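Local coordinates for putative uncharacterized protein (Pseudomonas phage 201phi2-1, PDB 3R4V) that is of unknown function but belongs to the phage tubulin-like proteins and carries guanosine-5'-diphosphate in a pocket of its nucleotide-binding domain, at residues M15-K20 and E170-V175; S112-V117 and C209-E214; V28-T33 and D40-V45. All blocks are in the same frame, centred on the assembly; numbering follows the deposited sequence.

Contact 1: M15-K20 and E170-V175; sequences MNVATK and EKIRKV. With GDP (guanosine-5'-diphosphate), chain B.
Arg173 NH2 has oxygen neighbours from two residues: it forms a salt bridge with Asp23 OD1 and lies 3.0 Å from Lys20 O, which approaches the guanidinium plane obliquely. The side chain reaches that far because it is extended from CG to NE, so that its end comes nearer to 15-20 than its root does. The lysine's own amino group turns away along helix 161-178, where Glu162 and Asp166 both take NZ in salt bridges. Apart from these polar groups, the apolar part of the contact is one methyl pair, Val17 CG1 and Ile172 CD1, 4.2 Å apart. Ile172 presents that methyl at the end of a straight CG1 branch (chi2 180°), and Val17 offers the branch that is anti to its backbone N (chi1 174°). Both side chains also touch Phe9 of strand 6-10. Next to Val17 in the sequence, Asn16 ND2 donates to GDP O6 at 2.8 Å, with an almost linear N-H...O angle of 176°; Asn37 ND2 holds OD1 of the same amide and so fixes its flip. Asn165 of helix 161-178 bonds GDP as well. Two helices that meet over a sheet strand and share a guanine nucleotide fit the tubulin-like nucleotide-binding fold.

Contact 2: S112-V117 and C209-E214; sequences SFVSFV and CELHIE
Ile213 and Leu211 reach from strand 208-214 to Phe116 and Val114 of strand 113-119, within the mixed beta sheet of this tubulin-like protein. The strands are not neighbours: strand 148-154 runs between them, no hydrogen bond joins the two segments, and even the closest CA atoms, those of Val114 and Leu211, stand 7.8 Å apart. Contact is therefore left to side chains. From CB, Ile213 divides. Its CG2 branch packs against Lys174 of helix 161-178, whereas CG1, which lies anti to the carbonyl carbon (chi1 -59°), continues almost straight (chi2 167°) and carries CD1 toward the aromatic ring. There the methyl meets the ring's edge near its plane, 3.9 Å from Phe116 CZ and 4.0 Å from Phe116 CE1; the two side chains cross at about a right angle. Phe116 also packs on Ile172 and Val175 of helix 161-178, so its ring has that helix and Ile213 as neighbours. Leu211 likewise uses a single methyl, but sets it against an aliphatic branch point; both Leu211 and Val114 also touch Val149 of the intervening strand. Leu211 CD2 settles 4.0 Å from Val114 CG2, 4.1 Å from Val114 CB and 4.2 Å from Val114 CG1.

Contact 3: V28-T33 and D40-V45; sequences VHCFDT and DVHRSV
Val45 crosses Val28 of strand 28-32 at a slant, where the residue after 3-10 segment 40-44 leads into the parallel strand 46-49 of the nucleotide-binding domain's sheet. Their CA atoms are 5.6 Å apart, and both CB atoms point toward the opposing segment. The closest approach, 3.6 Å, is between Val28 CB and Val45 CG1. Val45 thus meets CB of Val28 and one of its branches, with Val28 CG1 3.9 Å from Val45 CB. The second branch of Val45, CG2, placed between the backbone N and the carbonyl carbon by a chi1 of -58° for CG1, also reaches Cys30 SG, at 4.1 Å. The same sulfur stands at a slant to the imidazole of His42, 5.2 Å from the ring centroid and 57° off its normal. Both imidazole nitrogens have partners, ND1 with Val39 N and NE2 with Met15 O, which should hold the ring's rotation and is consistent with a hydrogen on NE2. The 3-10 segment ends next to the residue that makes the valine contact, and its last backbone bond involves that residue: Val45 N donates to His42 O at 2.9 Å.

Overall arrangement
All three contacts involve one mixed sheet or the elements packed on it: helices 11-18 and 161-178 and the loop before strand 46-49. Along the chain, contact 3 falls wholly between the two segments of contact 1, while contacts 1 and 2 alternate their segments. Contact 1 is central: its centre is 13 Å from each of the others, whose own centres are 22 Å apart with about 11 Å between nearest atoms. Helix 161-178 links contact 1 to contact 2, since Lys171 CB comes within 3.5 Å of Phe116 CE1. Helix 11-18 links it to contact 3, with Ala18 CB 3.6 Å from Cys30 SG. Packing is therefore continuous from near strand 46-49, past the GDP pocket, to strand 208-214 of the C-terminal domain.

Contact 1: M15-K20 and E170-V175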
loop_
_atom_site.group_PDB
_atom_site.type_symbol
_atom_site.label_atom_id
_atom_site.label_comp_id
_atom_site.label_asym_id
_atom_site.label_seq_id
_atom_site.Cartn_x
_atom_site.Cartn_y
_atom_site.Cartn_z
ATOM N N MET A 15 -8.506 4.830 -5.672
ATOM C CA MET A 15 -9.297 5.190 -6.845
ATOM C C MET A 15 -8.524 6.175 -7.712
ATOM O O MET A 15 -8.507 6.067 -8.942
ATOM C CB MET A 15 -10.636 5.809 -6.429
ATOM C CG MET A 15 -11.569 4.880 -5.667
ATOM S SD MET A 15 -12.328 3.599 -6.692
ATOM C CE MET A 15 -13.231 4.595 -7.864
ATOM N N ASN A 16 -7.881 7.139 -7.060
ATOM C CA ASN A 16 -7.146 8.171 -7.767
ATOM C C ASN A 16 -5.939 7.578 -8.504
ATOM O O ASN A 16 -5.683 7.920 -9.652
ATOM C CB ASN A 16 -6.710 9.293 -6.818
ATOM C CG ASN A 16 -7.885 10.078 -6.233
ATOM O OD1 ASN A 16 -9.034 9.963 -6.682
ATOM N ND2 ASN A 16 -7.587 10.905 -5.239
ATOM N N VAL A 17 -5.210 6.674 -7.849
ATOM C CA VAL A 17 -4.080 6.027 -8.512
ATOM C C VAL A 17 -4.557 5.159 -9.676
ATOM O O VAL A 17 -3.927 5.128 -10.734
ATOM C CB VAL A 17 -3.232 5.192 -7.533
ATOM C CG1 VAL A 17 -2.159 4.421 -8.285
ATOM C CG2 VAL A 17 -2.589 6.106 -6.504
ATOM N N ALA A 18 -5.674 4.465 -9.483
ATOM C CA ALA A 18 -6.255 3.641 -10.549
ATOM C C ALA A 18 -6.490 4.400 -11.866
ATOM O O ALA A 18 -6.313 3.840 -12.957
ATOM C CB ALA A 18 -7.544 2.987 -10.073
ATOM N N THR A 19 -6.887 5.667 -11.783
ATOM C CA THR A 19 -7.181 6.432 -12.999
ATOM C C THR A 19 -5.971 6.462 -13.939
ATOM O O THR A 19 -6.104 6.654 -15.145
ATOM C CB THR A 19 -7.636 7.881 -12.697
ATOM O OG1 THR A 19 -6.546 8.634 -12.153
ATOM C CG2 THR A 19 -8.811 7.892 -11.719
ATOM N N LYS A 20 -4.786 6.261 -13.377
ATOM C CA LYS A 20 -3.567 6.354 -14.163
ATOM C C LYS A 20 -3.203 5.009 -14.766
ATOM O O LYS A 20 -2.270 4.904 -15.565
ATOM C CB LYS A 20 -2.435 6.905 -13.296
ATOM C CG LYS A 20 -2.795 8.250 -12.700
ATOM C CD LYS A 20 -1.661 8.865 -11.918
ATOM C CE LYS A 20 -2.010 10.300 -11.561
ATOM N NZ LYS A 20 -2.393 11.074 -12.775
ATOM N N GLU A 170 3.903 4.644 -11.660
ATOM C CA GLU A 170 5.097 4.231 -12.406
ATOM C C GLU A 170 5.798 3.054 -11.731
ATOM O O GLU A 170 6.373 2.196 -12.406
ATOM C CB GLU A 170 6.060 5.396 -12.619
ATOM C CG GLU A 170 5.612 6.369 -13.707
ATOM C CD GLU A 170 5.599 5.738 -15.092
ATOM O OE1 GLU A 170 6.462 4.877 -15.367
ATOM O OE2 GLU A 170 4.721 6.100 -15.903
ATOM N N LYS A 171 5.748 3.011 -10.401
ATOM C CA LYS A 171 6.293 1.866 -9.675
ATOM C C LYS A 171 5.439 0.623 -9.878
ATOM O O LYS A 171 5.967 -0.478 -10.035
ATOM C CB LYS A 171 6.412 2.165 -8.182
ATOM C CG LYS A 171 7.489 3.170 -7.813
ATOM C CD LYS A 171 7.314 3.542 -6.343
ATOM C CE LYS A 171 8.448 4.375 -5.792
ATOM N NZ LYS A 171 8.185 4.650 -4.340
ATOM N N ILE A 172 4.116 0.798 -9.875
ATOM C CA ILE A 172 3.217 -0.320 -10.108
ATOM C C ILE A 172 3.482 -0.952 -11.472
ATOM O O ILE A 172 3.503 -2.169 -11.604
ATOM C CB ILE A 172 1.747 0.104 -9.987
ATOM C CG1 ILE A 172 1.447 0.432 -8.521
ATOM C CG2 ILE A 172 0.839 -1.019 -10.463
ATOM C CD1 ILE A 172 0.028 0.874 -8.262
ATOM N N ARG A 173 3.677 -0.117 -12.486
ATOM C CA ARG A 173 4.038 -0.616 -13.810
ATOM C C ARG A 173 5.325 -1.445 -13.816
ATOM O O ARG A 173 5.439 -2.405 -14.583
ATOM C CB ARG A 173 4.172 0.541 -14.792
ATOM C CG ARG A 173 2.878 1.301 -14.987
ATOM C CD ARG A 173 2.944 2.148 -16.232
ATOM N NE ARG A 173 1.708 2.897 -16.434
ATOM C CZ ARG A 173 0.625 2.426 -17.047
ATOM N NH1 ARG A 173 0.596 1.184 -17.522
ATOM N NH2 ARG A 173 -0.444 3.201 -17.175
ATOM N N LYS A 174 6.302 -1.067 -12.998
ATOM C CA LYS A 174 7.528 -1.860 -12.930
ATOM C C LYS A 174 7.224 -3.229 -12.327
ATOM O O LYS A 174 7.789 -4.231 -12.750
ATOM C CB LYS A 174 8.641 -1.143 -12.148
ATOM C CG LYS A 174 9.225 0.089 -12.843
ATOM C CD LYS A 174 10.280 0.749 -11.968
ATOM C CE LYS A 174 11.121 1.767 -12.738
ATOM N NZ LYS A 174 10.326 2.849 -13.364
ATOM N N VAL A 175 6.319 -3.285 -11.347
ATOM C CA VAL A 175 5.949 -4.574 -10.767
ATOM C C VAL A 175 5.130 -5.390 -11.771
ATOM O O VAL A 175 5.284 -6.607 -11.858
ATOM C CB VAL A 175 5.161 -4.427 -9.422
ATOM C CG1 VAL A 175 4.771 -5.810 -8.900
ATOM C CG2 VAL A 175 6.025 -3.711 -8.417
HETATM P PB GDP B . -10.367 6.921 2.184
HETATM O O1B GDP B . -11.270 7.056 0.979
HETATM O O2B GDP B . -9.589 5.640 2.047
HETATM O O3B GDP B . -11.193 6.945 3.466
HETATM O O3A GDP B . -9.383 8.178 2.265
HETATM P PA GDP B . -8.519 8.796 1.056
HETATM O O1A GDP B . -9.377 9.458 -0.009
HETATM O O2A GDP B . -7.601 7.760 0.471
HETATM O "O5'" GDP B . -7.723 9.907 1.845
HETATM C "C5'" GDP B . -6.917 9.590 2.993
HETATM C "C4'" GDP B . -5.790 10.605 3.145
HETATM O "O4'" GDP B . -4.825 10.408 2.104
HETATM C "C3'" GDP B . -6.251 12.046 2.992
HETATM O "O3'" GDP B . -6.576 12.604 4.262
HETATM C "C2'" GDP B . -5.040 12.731 2.397
HETATM O "O2'" GDP B . -4.106 13.068 3.422
HETATM C "C1'" GDP B . -4.371 11.661 1.566
HETATM N N9 GDP B . -4.829 11.646 0.160
HETATM C C8 GDP B . -6.086 11.845 -0.306
HETATM N N7 GDP B . -6.129 11.703 -1.655
HETATM C C5 GDP B . -4.884 11.378 -2.071
HETATM C C6 GDP B . -4.227 11.071 -3.361
HETATM O O6 GDP B . -4.875 11.083 -4.426
HETATM N N1 GDP B . -2.911 10.783 -3.344
HETATM C C2 GDP B . -2.190 10.764 -2.201
HETATM N N2 GDP B . -0.867 10.458 -2.237
HETATM N N3 GDP B . -2.732 11.030 -0.989
HETATM C C4 GDP B . -4.044 11.333 -0.869
#

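Contact 2: S112-V117 and C209-E214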
loop_
_atom_site.group_PDB
_atom_site.type_symbol
_atom_site.label_atom_id
_atom_site.label_comp_id
_atom_site.label_asym_id
_atom_site.label_seq_id
_atom_site.Cartn_x
_atom_site.Cartn_y
_atom_site.Cartn_z
ATOM N N SER A 112 0.957 -14.584 -3.650
ATOM C CA SER A 112 2.124 -13.720 -3.740
ATOM C C SER A 112 1.644 -12.324 -4.111
ATOM O O SER A 112 0.939 -12.146 -5.108
ATOM C CB SER A 112 3.068 -14.219 -4.839
ATOM O OG SER A 112 3.539 -15.528 -4.572
ATOM N N PHE A 113 2.008 -11.332 -3.315
ATOM C CA PHE A 113 1.531 -9.986 -3.584
ATOM C C PHE A 113 2.402 -8.945 -2.897
ATOM O O PHE A 113 3.134 -9.251 -1.957
ATOM C CB PHE A 113 0.049 -9.838 -3.163
ATOM C CG PHE A 113 -0.191 -10.131 -1.702
ATOM C CD1 PHE A 113 -0.088 -9.119 -0.754
ATOM C CD2 PHE A 113 -0.507 -11.419 -1.276
ATOM C CE1 PHE A 113 -0.312 -9.389 0.609
ATOM C CE2 PHE A 113 -0.724 -11.702 0.070
ATOM C CZ PHE A 113 -0.624 -10.685 1.016
ATOM N N VAL A 114 2.347 -7.721 -3.405
ATOM C CA VAL A 114 2.927 -6.570 -2.717
ATOM C C VAL A 114 1.905 -5.449 -2.655
ATOM O O VAL A 114 0.937 -5.454 -3.411
ATOM C CB VAL A 114 4.221 -6.043 -3.383
ATOM C CG1 VAL A 114 5.294 -7.141 -3.402
ATOM C CG2 VAL A 114 3.948 -5.512 -4.800
ATOM N N SER A 115 2.108 -4.499 -1.742
ATOM C CA SER A 115 1.173 -3.376 -1.616
ATOM C C SER A 115 1.893 -2.060 -1.809
ATOM O O SER A 115 3.080 -1.951 -1.537
ATOM C CB SER A 115 0.543 -3.378 -0.222
ATOM O OG SER A 115 -0.141 -4.601 0.009
ATOM N N PHE A 116 1.156 -1.055 -2.268
ATOM C CA PHE A 116 1.664 0.298 -2.344
ATOM C C PHE A 116 0.792 1.150 -1.421
ATOM O O PHE A 116 -0.413 1.296 -1.667
ATOM C CB PHE A 116 1.586 0.811 -3.789
ATOM C CG PHE A 116 2.644 0.216 -4.681
ATOM C CD1 PHE A 116 3.848 0.868 -4.872
ATOM C CD2 PHE A 116 2.449 -1.020 -5.266
ATOM C CE1 PHE A 116 4.838 0.299 -5.657
ATOM C CE2 PHE A 116 3.444 -1.597 -6.056
ATOM C CZ PHE A 116 4.620 -0.937 -6.253
ATOM N N VAL A 117 1.378 1.676 -0.347
ATOM C CA VAL A 117 0.569 2.345 0.674
ATOM C C VAL A 117 1.083 3.757 0.896
ATOM O O VAL A 117 2.291 4.009 0.815
ATOM C CB VAL A 117 0.538 1.557 2.004
ATOM C CG1 VAL A 117 -0.153 0.194 1.803
ATOM C CG2 VAL A 117 1.939 1.402 2.586
ATOM N N CYS A 209 7.339 -5.643 5.790
ATOM C CA CYS A 209 8.597 -5.403 5.116
ATOM C C CYS A 209 8.403 -4.287 4.108
ATOM O O CYS A 209 7.288 -4.055 3.662
ATOM C CB CYS A 209 9.004 -6.647 4.333
ATOM S SG CYS A 209 9.350 -8.059 5.375
ATOM N N GLU A 210 9.490 -3.620 3.729
ATOM C CA GLU A 210 9.417 -2.643 2.647
ATOM C C GLU A 210 9.924 -3.216 1.337
ATOM O O GLU A 210 10.870 -3.990 1.309
ATOM C CB GLU A 210 10.266 -1.427 2.941
ATOM C CG GLU A 210 9.711 -0.408 3.914
ATOM C CD GLU A 210 10.650 0.798 4.009
ATOM O OE1 GLU A 210 10.467 1.762 3.233
ATOM O OE2 GLU A 210 11.601 0.778 4.827
ATOM N N LEU A 211 9.298 -2.784 0.256
ATOM C CA LEU A 211 9.752 -3.064 -1.091
ATOM C C LEU A 211 10.437 -1.812 -1.600
ATOM O O LEU A 211 9.866 -0.721 -1.557
ATOM C CB LEU A 211 8.551 -3.364 -1.976
ATOM C CG LEU A 211 8.804 -3.472 -3.483
ATOM C CD1 LEU A 211 9.865 -4.534 -3.781
ATOM C CD2 LEU A 211 7.546 -3.737 -4.257
ATOM N N HIS A 212 11.655 -1.975 -2.095
ATOM C CA HIS A 212 12.400 -0.855 -2.679
ATOM C C HIS A 212 12.598 -1.179 -4.136
ATOM O O HIS A 212 13.033 -2.279 -4.470
ATOM C CB HIS A 212 13.765 -0.706 -2.009
ATOM C CG HIS A 212 13.690 -0.500 -0.532
ATOM N ND1 HIS A 212 13.721 0.749 0.045
ATOM C CD2 HIS A 212 13.581 -1.386 0.487
ATOM C CE1 HIS A 212 13.644 0.624 1.359
ATOM N NE2 HIS A 212 13.549 -0.662 1.652
ATOM N N ILE A 213 12.275 -0.226 -5.006
ATOM C CA ILE A 213 12.347 -0.471 -6.442
ATOM C C ILE A 213 13.364 0.493 -7.037
ATOM O O ILE A 213 13.116 1.697 -7.117
ATOM C CB ILE A 213 10.961 -0.290 -7.127
ATOM C CG1 ILE A 213 9.919 -1.243 -6.514
ATOM C CG2 ILE A 213 11.089 -0.512 -8.636
ATOM C CD1 ILE A 213 8.482 -0.909 -6.903
ATOM N N GLU A 214 14.523 -0.031 -7.435
ATOM C CA GLU A 214 15.640 0.826 -7.797
ATOM C C GLU A 214 16.079 0.507 -9.208
ATOM O O GLU A 214 15.916 -0.622 -9.669
ATOM C CB GLU A 214 16.820 0.591 -6.848
ATOM C CG GLU A 214 16.451 0.667 -5.378
ATOM C CD GLU A 214 15.966 2.030 -4.971
ATOM O OE1 GLU A 214 16.272 3.015 -5.684
ATOM O OE2 GLU A 214 15.258 2.117 -3.943
#

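Contact 3: V28-T33 and D40-V45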
loop_
_atom_site.group_PDB
_atom_site.type_symbol
_atom_site.label_atom_id
_atom_site.label_comp_id
_atom_site.label_asym_id
_atom_site.label_seq_id
_atom_site.Cartn_x
_atom_site.Cartn_y
_atom_site.Cartn_z
ATOM N N VAL A 28 -7.660 -4.607 -13.387
ATOM C CA VAL A 28 -7.796 -3.626 -12.310
ATOM C C VAL A 28 -9.147 -3.746 -11.579
ATOM O O VAL A 28 -10.215 -3.768 -12.201
ATOM C CB VAL A 28 -7.601 -2.194 -12.862
ATOM C CG1 VAL A 28 -7.823 -1.171 -11.788
ATOM C CG2 VAL A 28 -6.200 -2.040 -13.473
ATOM N N HIS A 29 -9.088 -3.835 -10.255
ATOM C CA HIS A 29 -10.279 -3.962 -9.420
ATOM C C HIS A 29 -10.266 -2.897 -8.338
ATOM O O HIS A 29 -9.341 -2.854 -7.515
ATOM C CB HIS A 29 -10.316 -5.345 -8.771
ATOM C CG HIS A 29 -10.380 -6.466 -9.760
ATOM N ND1 HIS A 29 -11.531 -7.188 -9.989
ATOM C CD2 HIS A 29 -9.441 -6.980 -10.589
ATOM C CE1 HIS A 29 -11.299 -8.099 -10.920
ATOM N NE2 HIS A 29 -10.037 -7.995 -11.301
ATOM N N CYS A 30 -11.288 -2.042 -8.330
ATOM C CA CYS A 30 -11.357 -0.936 -7.375
ATOM C C CYS A 30 -12.484 -1.129 -6.376
ATOM O O CYS A 30 -13.552 -1.603 -6.735
ATOM C CB CYS A 30 -11.577 0.388 -8.105
ATOM S SG CYS A 30 -10.283 0.801 -9.276
ATOM N N PHE A 31 -12.240 -0.732 -5.133
ATOM C CA PHE A 31 -13.238 -0.836 -4.073
ATOM C C PHE A 31 -13.287 0.443 -3.240
ATOM O O PHE A 31 -12.252 1.038 -2.939
ATOM C CB PHE A 31 -12.915 -2.031 -3.163
ATOM C CG PHE A 31 -12.814 -3.329 -3.900
ATOM C CD1 PHE A 31 -11.599 -3.765 -4.398
ATOM C CD2 PHE A 31 -13.946 -4.092 -4.139
ATOM C CE1 PHE A 31 -11.505 -4.953 -5.105
ATOM C CE2 PHE A 31 -13.864 -5.278 -4.847
ATOM C CZ PHE A 31 -12.637 -5.711 -5.333
ATOM N N ASP A 32 -14.493 0.856 -2.869
ATOM C CA ASP A 32 -14.680 2.004 -1.992
ATOM C C ASP A 32 -16.030 1.886 -1.303
ATOM O O ASP A 32 -16.818 0.983 -1.598
ATOM C CB ASP A 32 -14.597 3.323 -2.776
ATOM C CG ASP A 32 -14.029 4.476 -1.944
ATOM O OD1 ASP A 32 -13.656 5.508 -2.540
ATOM O OD2 ASP A 32 -13.941 4.356 -0.700
ATOM N N THR A 33 -16.289 2.810 -0.386
ATOM C CA THR A 33 -17.505 2.797 0.417
ATOM C C THR A 33 -18.548 3.768 -0.122
ATOM O O THR A 33 -19.710 3.750 0.297
ATOM C CB THR A 33 -17.179 3.147 1.869
ATOM O OG1 THR A 33 -16.404 4.351 1.899
ATOM C CG2 THR A 33 -16.374 2.017 2.510
ATOM N N ASP A 40 -15.170 9.217 -14.850
ATOM C CA ASP A 40 -15.525 8.574 -16.111
ATOM C C ASP A 40 -14.554 7.480 -16.562
ATOM O O ASP A 40 -14.984 6.433 -17.045
ATOM C CB ASP A 40 -15.696 9.616 -17.220
ATOM C CG ASP A 40 -17.114 10.166 -17.296
ATOM O OD1 ASP A 40 -17.780 10.275 -16.244
ATOM O OD2 ASP A 40 -17.561 10.485 -18.416
ATOM N N VAL A 41 -13.254 7.722 -16.415
ATOM C CA VAL A 41 -12.244 6.764 -16.886
ATOM C C VAL A 41 -12.334 5.399 -16.209
ATOM O O VAL A 41 -11.835 4.402 -16.734
ATOM C CB VAL A 41 -10.796 7.296 -16.742
ATOM C CG1 VAL A 41 -10.561 8.485 -17.668
ATOM C CG2 VAL A 41 -10.485 7.641 -15.291
ATOM N N HIS A 42 -12.978 5.364 -15.049
ATOM C CA HIS A 42 -13.123 4.128 -14.289
ATOM C C HIS A 42 -14.018 3.102 -14.979
ATOM O O HIS A 42 -14.000 1.926 -14.631
ATOM C CB HIS A 42 -13.645 4.426 -12.887
ATOM C CG HIS A 42 -12.591 4.917 -11.944
ATOM N ND1 HIS A 42 -12.700 6.108 -11.258
ATOM C CD2 HIS A 42 -11.419 4.362 -11.552
ATOM C CE1 HIS A 42 -11.637 6.267 -10.487
ATOM N NE2 HIS A 42 -10.843 5.223 -10.651
ATOM N N ARG A 43 -14.808 3.552 -15.948
ATOM C CA ARG A 43 -15.647 2.642 -16.712
ATOM C C ARG A 43 -14.802 1.538 -17.341
ATOM O O ARG A 43 -15.296 0.441 -17.605
ATOM C CB ARG A 43 -16.412 3.407 -17.793
ATOM C CG ARG A 43 -17.314 4.501 -17.240
ATOM C CD ARG A 43 -17.981 5.290 -18.355
ATOM N NE ARG A 43 -18.794 4.439 -19.216
ATOM C CZ ARG A 43 -18.376 3.920 -20.366
ATOM N NH1 ARG A 43 -17.146 4.166 -20.802
ATOM N NH2 ARG A 43 -19.189 3.154 -21.082
ATOM N N SER A 44 -13.524 1.834 -17.563
ATOM C CA SER A 44 -12.598 0.897 -18.207
ATOM C C SER A 44 -12.097 -0.212 -17.278
ATOM O O SER A 44 -11.403 -1.138 -17.712
ATOM C CB SER A 44 -11.400 1.653 -18.788
ATOM O OG SER A 44 -11.804 2.565 -19.797
ATOM N N VAL A 45 -12.427 -0.113 -15.996
ATOM C CA VAL A 45 -11.966 -1.104 -15.026
ATOM C C VAL A 45 -13.117 -1.561 -14.125
ATOM O O VAL A 45 -14.250 -1.094 -14.260
ATOM C CB VAL A 45 -10.808 -0.563 -14.165
ATOM C CG1 VAL A 45 -9.634 -0.124 -15.051
ATOM C CG2 VAL A 45 -11.278 0.581 -13.283
#